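PDB 3EB7: insecticidal Delta-Endotoxin Cry8Ea1, which is an insecticidal three-domain toxin of Bacillus thuringiensis, active against larvae of the underground pest Holotrichia parallela, and probably kills by forming pores in gut-cell membranes. Local coordinates for residues E210-L213 with S214-I218; D394-E398 with L399-T403. One frame throughout, in Å; residues are numbered along the deposited sequence.

Contact 1 of 2, residues E210-L213 with S214-I218; sequences EMTL and SVLDI
Ser214 meets Glu210 one turn back along helix 198-220: its backbone N donates to Glu210 O at 2.8 Å, an ordinary i to i-4 bond. The small hydroxyl suits this place because it can fold back over its own turn. With OG anti to the carbonyl carbon (chi1 -52°), it lies 2.9 Å from the same Glu210 O and also within hydrogen-bonding distance of Gln54 OE1, two acceptors for its one proton.

Here the helix widens into a pi-type turn. Val215 N keeps only a weak bond to Met211 O, while Leu216 N reaches the same oxygen from five residues on, at 3.1 Å, straighter and in the carbonyl plane. The side chain of Val215 packs against Met211, whose thioether chain, bent at chi2 and chi3, brings CE to 3.4 Å from Val215 CG2, a tight carbon contact. The side chain of Leu216 slants across that of Thr212, its CB 3.5 Å from Thr212 O and its CD1 about as near to Thr212 CA as to OG1, which itself turns back to Arg208 O.

Asp217 N continues the wide spacing, reaching Thr212 O at 2.7 Å. Its carboxylate runs beside Leu213, with OD2 3.8 Å from Leu213 CD2, and takes a salt bridge from Arg240, so this buried charge is paired. A water bonded to both Asp217 OD2 and Leu213 O, and a second joining Leu213 O to Ile218 N, serve a carbonyl that the widened turn leaves without a direct bond from this segment.

Round the helix, Met211 packs on Val55 and Leu58 of helix 47-59, Val215 on Leu133 of helix 133-153 and Cys182 of helix 161-191, while Thr212 and Leu216 lean on Tyr186, also of helix 161-191.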
ATOM      1  N   GLU A 210       4.069  -5.099   7.731  1.00 16.90           N
ATOM      2  CA  GLU A 210       4.565  -6.131   6.837  1.00 18.58           C
ATOM      3  C   GLU A 210       3.483  -6.748   5.988  1.00 18.17           C
ATOM      4  O   GLU A 210       3.720  -7.009   4.828  1.00 18.33           O
ATOM      5  CB  GLU A 210       5.317  -7.222   7.609  1.00 18.11           C
ATOM      6  CG  GLU A 210       6.695  -6.751   8.098  1.00 19.68           C
ATOM      7  CD  GLU A 210       7.626  -7.931   8.476  1.00 21.61           C
ATOM      8  OE1 GLU A 210       7.398  -9.104   8.005  1.00 23.19           O
ATOM      9  OE2 GLU A 210       8.592  -7.658   9.229  1.00 24.27           O
ATOM     10  N   MET A 211       2.310  -6.985   6.573  1.00 18.47           N
ATOM     11  CA  MET A 211       1.207  -7.617   5.841  1.00 19.60           C
ATOM     12  C   MET A 211       0.417  -6.679   4.953  1.00 19.03           C
ATOM     13  O   MET A 211      -0.217  -7.116   4.014  1.00 19.17           O
ATOM     14  CB  MET A 211       0.261  -8.382   6.792  1.00 20.88           C
ATOM     15  CG  MET A 211       0.968  -9.485   7.605  1.00 22.63           C
ATOM     16  SD  MET A 211       1.891 -10.659   6.563  1.00 24.44           S
ATOM     17  CE  MET A 211       0.540 -11.773   6.161  1.00 24.12           C
ATOM     18  N   THR A 212       0.441  -5.386   5.246  1.00 18.84           N
ATOM     19  CA  THR A 212      -0.053  -4.414   4.303  1.00 18.68           C
ATOM     20  C   THR A 212       0.793  -4.515   3.033  1.00 19.30           C
ATOM     21  O   THR A 212       0.243  -4.578   1.930  1.00 19.09           O
ATOM     22  CB  THR A 212       0.081  -3.007   4.869  1.00 19.36           C
ATOM     23  OG1 THR A 212      -0.643  -2.927   6.105  1.00 20.74           O
ATOM     24  CG2 THR A 212      -0.457  -1.935   3.862  1.00 17.91           C
ATOM     25  N   LEU A 213       2.125  -4.500   3.205  1.00 19.00           N
ATOM     26  CA  LEU A 213       3.082  -4.652   2.116  1.00 18.92           C
ATOM     27  C   LEU A 213       2.981  -5.994   1.388  1.00 18.49           C
ATOM     28  O   LEU A 213       3.001  -6.017   0.175  1.00 18.02           O
ATOM     29  CB  LEU A 213       4.534  -4.477   2.629  1.00 18.32           C
ATOM     30  CG  LEU A 213       4.895  -3.131   3.199  1.00 18.71           C
ATOM     31  CD1 LEU A 213       6.160  -3.229   3.980  1.00 14.73           C
ATOM     32  CD2 LEU A 213       4.966  -2.066   2.093  1.00 14.22           C
ATOM     33  N   SER A 214       2.871  -7.094   2.136  1.00 18.95           N
ATOM     34  CA  SER A 214       2.927  -8.462   1.569  1.00 19.90           C
ATOM     35  C   SER A 214       1.595  -9.076   1.139  1.00 19.98           C
ATOM     36  O   SER A 214       1.577 -10.140   0.502  1.00 19.75           O
ATOM     37  CB  SER A 214       3.570  -9.443   2.573  1.00 19.92           C
ATOM     38  OG  SER A 214       4.821  -8.953   3.047  1.00 20.70           O
ATOM     39  N   VAL A 215       0.486  -8.463   1.541  1.00 18.81           N
ATOM     40  CA  VAL A 215      -0.794  -9.095   1.346  1.00 18.08           C
ATOM     41  C   VAL A 215      -1.738  -8.056   0.787  1.00 17.76           C
ATOM     42  O   VAL A 215      -2.150  -8.172  -0.341  1.00 17.77           O
ATOM     43  CB  VAL A 215      -1.377  -9.763   2.652  1.00 17.80           C
ATOM     44  CG1 VAL A 215      -2.843 -10.277   2.387  1.00 18.36           C
ATOM     45  CG2 VAL A 215      -0.542 -10.927   3.082  1.00 16.62           C
ATOM     46  N   LEU A 216      -2.057  -7.041   1.580  1.00 18.35           N
ATOM     47  CA  LEU A 216      -2.982  -5.991   1.173  1.00 18.94           C
ATOM     48  C   LEU A 216      -2.628  -5.264  -0.112  1.00 19.33           C
ATOM     49  O   LEU A 216      -3.501  -5.073  -0.955  1.00 18.67           O
ATOM     50  CB  LEU A 216      -3.221  -4.983   2.312  1.00 18.72           C
ATOM     51  CG  LEU A 216      -3.823  -5.558   3.600  1.00 17.70           C
ATOM     52  CD1 LEU A 216      -4.122  -4.391   4.453  1.00 14.03           C
ATOM     53  CD2 LEU A 216      -5.116  -6.466   3.361  1.00 14.97           C
ATOM     54  N   ASP A 217      -1.370  -4.849  -0.259  1.00 20.54           N
ATOM     55  CA  ASP A 217      -0.942  -4.061  -1.446  1.00 21.80           C
ATOM     56  C   ASP A 217      -1.124  -4.830  -2.754  1.00 22.02           C
ATOM     57  O   ASP A 217      -1.591  -4.256  -3.741  1.00 22.31           O
ATOM     58  CB  ASP A 217       0.520  -3.544  -1.323  1.00 22.40           C
ATOM     59  CG  ASP A 217       0.665  -2.362  -0.300  1.00 26.33           C
ATOM     60  OD1 ASP A 217      -0.415  -1.865   0.195  1.00 28.07           O
ATOM     61  OD2 ASP A 217       1.836  -1.939   0.008  1.00 23.66           O
ATOM     62  N   ILE A 218      -0.777  -6.121  -2.791  1.00 21.68           N
ATOM     63  CA  ILE A 218      -0.983  -6.857  -4.056  1.00 21.75           C
ATOM     64  C   ILE A 218      -2.482  -7.158  -4.320  1.00 21.34           C
ATOM     65  O   ILE A 218      -2.953  -7.114  -5.441  1.00 21.25           O
ATOM     66  CB  ILE A 218      -0.103  -8.161  -4.202  1.00 21.87           C
ATOM     67  CG1 ILE A 218      -0.076  -8.616  -5.664  1.00 21.33           C
ATOM     68  CG2 ILE A 218      -0.607  -9.292  -3.301  1.00 19.78           C
ATOM     69  CD1 ILE A 218       0.434  -7.556  -6.627  1.00 22.78           C
TER
HETATM   70  O   HOH W   1       1.656  -7.289  -1.525  1.00 28.82           O
HETATM   71  O   HOH W   2       3.891  -3.588  -1.467  1.00 39.05           O

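Contact 2 of 2, residues D394-E398 with L399-T403; sequences DSEVE and LPPET
Ser395 and Leu399 close a single short turn through their backbones, Leu399 N donating to Ser395 O at 2.7 Å in a nearly straight bond (N-H...O 166°), before the chain straightens through two prolines. At the start of the turn Asp394 acts as N-cap: its OD2 accepts from Glu396 N at 3.1 Å, approached from above the carboxylate plane. A short aspartate is well made for this, since its carboxylate can reach forward to the backbone N-H two residues on, which the first turn of a helix leaves without a carbonyl partner.

Proline suits the exit for the opposite reason. Pro400 has no N-H to offer Glu396 O, so the helical bonding stops here; its CB instead rests 3.4 Å from that oxygen, and its CD lies 3.3 Å from Glu398 O. Glu396 stretches out beyond CG and crosses the ring of Pro401 at about a right angle, bringing OE1 to 3.4 Å from Pro401 CG. The same OE1 is hydrogen-bonded to Asn408 ND2, which ties the side chain to the next short helix. Leu399 has CG anti to its carbonyl carbon (chi1 -63°), which lays CD2 against Glu398 O at 3.6 Å; its apolar branches suit a buried place beside Trp432. The extended chain of Glu398 carries OE2 to two partners, Arg209 in a salt bridge and the backbone N of Asp245.

This is an N-capped helical turn, weakly bonded and followed by two prolines, that joins the outer strand 389-394 of a four-stranded antiparallel sheet to the loop before helix 408-411, in the second, sheet-rich domain of a three-domain Cry toxin.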
ATOM      1  N   ASP A 394      17.658   1.443   9.851  1.00 24.49           N
ATOM      2  CA  ASP A 394      17.816   1.742   8.445  1.00 24.01           C
ATOM      3  C   ASP A 394      16.469   1.426   7.880  1.00 23.19           C
ATOM      4  O   ASP A 394      16.026   0.292   7.926  1.00 22.61           O
ATOM      5  CB  ASP A 394      18.912   0.840   7.856  1.00 24.71           C
ATOM      6  CG  ASP A 394      19.031   0.929   6.327  1.00 27.43           C
ATOM      7  OD1 ASP A 394      19.927   0.243   5.770  1.00 31.89           O
ATOM      8  OD2 ASP A 394      18.256   1.653   5.667  1.00 28.13           O
ATOM      9  N   SER A 395      15.802   2.443   7.356  1.00 23.25           N
ATOM     10  CA  SER A 395      14.419   2.294   6.914  1.00 22.51           C
ATOM     11  C   SER A 395      14.262   1.305   5.746  1.00 22.21           C
ATOM     12  O   SER A 395      13.195   0.666   5.564  1.00 21.41           O
ATOM     13  CB  SER A 395      13.823   3.672   6.578  1.00 22.36           C
ATOM     14  OG  SER A 395      14.410   4.205   5.419  1.00 22.07           O
ATOM     15  N   GLU A 396      15.327   1.161   4.964  1.00 21.79           N
ATOM     16  CA  GLU A 396      15.302   0.272   3.789  1.00 22.27           C
ATOM     17  C   GLU A 396      15.250  -1.193   4.151  1.00 21.33           C
ATOM     18  O   GLU A 396      15.047  -2.018   3.286  1.00 23.11           O
ATOM     19  CB  GLU A 396      16.505   0.506   2.862  1.00 22.11           C
ATOM     20  CG  GLU A 396      16.452   1.847   2.154  1.00 26.36           C
ATOM     21  CD  GLU A 396      17.518   1.955   1.078  1.00 31.33           C
ATOM     22  OE1 GLU A 396      17.206   2.513  -0.002  1.00 30.66           O
ATOM     23  OE2 GLU A 396      18.662   1.471   1.317  1.00 33.06           O
ATOM     24  N   VAL A 397      15.453  -1.523   5.409  1.00 20.60           N
ATOM     25  CA  VAL A 397      15.240  -2.873   5.888  1.00 21.19           C
ATOM     26  C   VAL A 397      13.708  -3.185   5.924  1.00 21.33           C
ATOM     27  O   VAL A 397      13.264  -4.271   5.550  1.00 21.47           O
ATOM     28  CB  VAL A 397      15.946  -3.074   7.289  1.00 20.72           C
ATOM     29  CG1 VAL A 397      15.543  -4.401   7.953  1.00 22.41           C
ATOM     30  CG2 VAL A 397      17.458  -2.995   7.133  1.00 21.11           C
ATOM     31  N   GLU A 398      12.918  -2.213   6.371  1.00 21.68           N
ATOM     32  CA  GLU A 398      11.458  -2.364   6.499  1.00 22.08           C
ATOM     33  C   GLU A 398      10.741  -1.931   5.216  1.00 20.91           C
ATOM     34  O   GLU A 398       9.806  -2.596   4.765  1.00 21.28           O
ATOM     35  CB  GLU A 398      10.977  -1.586   7.726  1.00 22.31           C
ATOM     36  CG  GLU A 398      11.828  -1.899   8.955  1.00 23.48           C
ATOM     37  CD  GLU A 398      11.331  -1.269  10.249  1.00 25.34           C
ATOM     38  OE1 GLU A 398      12.007  -1.419  11.304  1.00 31.63           O
ATOM     39  OE2 GLU A 398      10.252  -0.644  10.248  1.00 29.55           O
ATOM     40  N   LEU A 399      11.253  -0.871   4.593  1.00 19.79           N
ATOM     41  CA  LEU A 399      10.757  -0.312   3.325  1.00 18.01           C
ATOM     42  C   LEU A 399      11.807  -0.286   2.167  1.00 18.94           C
ATOM     43  O   LEU A 399      12.254   0.817   1.709  1.00 17.78           O
ATOM     44  CB  LEU A 399      10.236   1.104   3.617  1.00 17.51           C
ATOM     45  CG  LEU A 399       9.052   1.157   4.580  1.00 15.72           C
ATOM     46  CD1 LEU A 399       8.660   2.572   4.854  1.00 18.32           C
ATOM     47  CD2 LEU A 399       7.846   0.366   4.040  1.00 11.21           C
ATOM     48  N   PRO A 400      12.188  -1.490   1.658  1.00 18.95           N
ATOM     49  CA  PRO A 400      13.268  -1.566   0.660  1.00 20.32           C
ATOM     50  C   PRO A 400      12.899  -0.956  -0.667  1.00 21.35           C
ATOM     51  O   PRO A 400      11.720  -0.750  -0.944  1.00 22.13           O
ATOM     52  CB  PRO A 400      13.514  -3.090   0.491  1.00 19.39           C
ATOM     53  CG  PRO A 400      12.208  -3.718   0.831  1.00 19.38           C
ATOM     54  CD  PRO A 400      11.669  -2.837   1.992  1.00 19.68           C
ATOM     55  N   PRO A 401      13.904  -0.654  -1.502  1.00 22.54           N
ATOM     56  CA  PRO A 401      13.619  -0.271  -2.892  1.00 23.10           C
ATOM     57  C   PRO A 401      12.965  -1.429  -3.676  1.00 24.82           C
ATOM     58  O   PRO A 401      12.993  -2.584  -3.222  1.00 24.26           O
ATOM     59  CB  PRO A 401      15.011   0.082  -3.455  1.00 22.32           C
ATOM     60  CG  PRO A 401      15.843   0.339  -2.300  1.00 22.10           C
ATOM     61  CD  PRO A 401      15.344  -0.584  -1.209  1.00 22.27           C
ATOM     62  N   GLU A 402      12.385  -1.099  -4.825  1.00 26.23           N
ATOM     63  CA  GLU A 402      11.642  -2.043  -5.635  1.00 29.91           C
ATOM     64  C   GLU A 402      12.577  -2.959  -6.430  1.00 31.12           C
ATOM     65  O   GLU A 402      12.137  -3.955  -7.020  1.00 31.19           O
ATOM     66  CB  GLU A 402      10.694  -1.289  -6.599  1.00 29.67           C
ATOM     67  CG  GLU A 402       9.466  -0.736  -5.883  1.00 30.49           C
ATOM     68  CD  GLU A 402       8.519   0.066  -6.780  1.00 31.92           C
ATOM     69  OE1 GLU A 402       8.694   0.030  -8.030  1.00 34.01           O
ATOM     70  OE2 GLU A 402       7.593   0.730  -6.216  1.00 32.24           O
ATOM     71  N   THR A 403      13.856  -2.594  -6.443  1.00 33.01           N
ATOM     72  CA  THR A 403      14.908  -3.340  -7.131  1.00 34.47           C
ATOM     73  C   THR A 403      16.272  -2.939  -6.550  1.00 35.59           C
ATOM     74  O   THR A 403      16.410  -1.869  -5.925  1.00 35.06           O
ATOM     75  CB  THR A 403      14.891  -3.046  -8.657  1.00 34.53           C
ATOM     76  OG1 THR A 403      15.814  -3.906  -9.322  1.00 36.56           O
ATOM     77  CG2 THR A 403      15.302  -1.603  -8.959  1.00 33.25           C
TER

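In the fold
Contact 1 is wholly buried, deep in the helical N-terminal domain, whereas contact 2 is only partly buried, at the end of a strand in the following, sheet-rich region. Their centres are about 14 Å apart, yet they touch: Leu213 CD1 packs 3.8 Å from Glu398 O and 4.0 Å from Leu399 CD2, so helix 198-220 of the N-terminal helical domain meets a turn of the sheet-rich domain that follows it. Both use local backbone bonds, but a long helix absorbs an irregular turn with the help of water, whereas the isolated turn depends on side chains at both ends. Each also has an acidic residue paired with arginine: Asp217 with Arg240, and Glu398 with Arg209 of helix 198-220 itself.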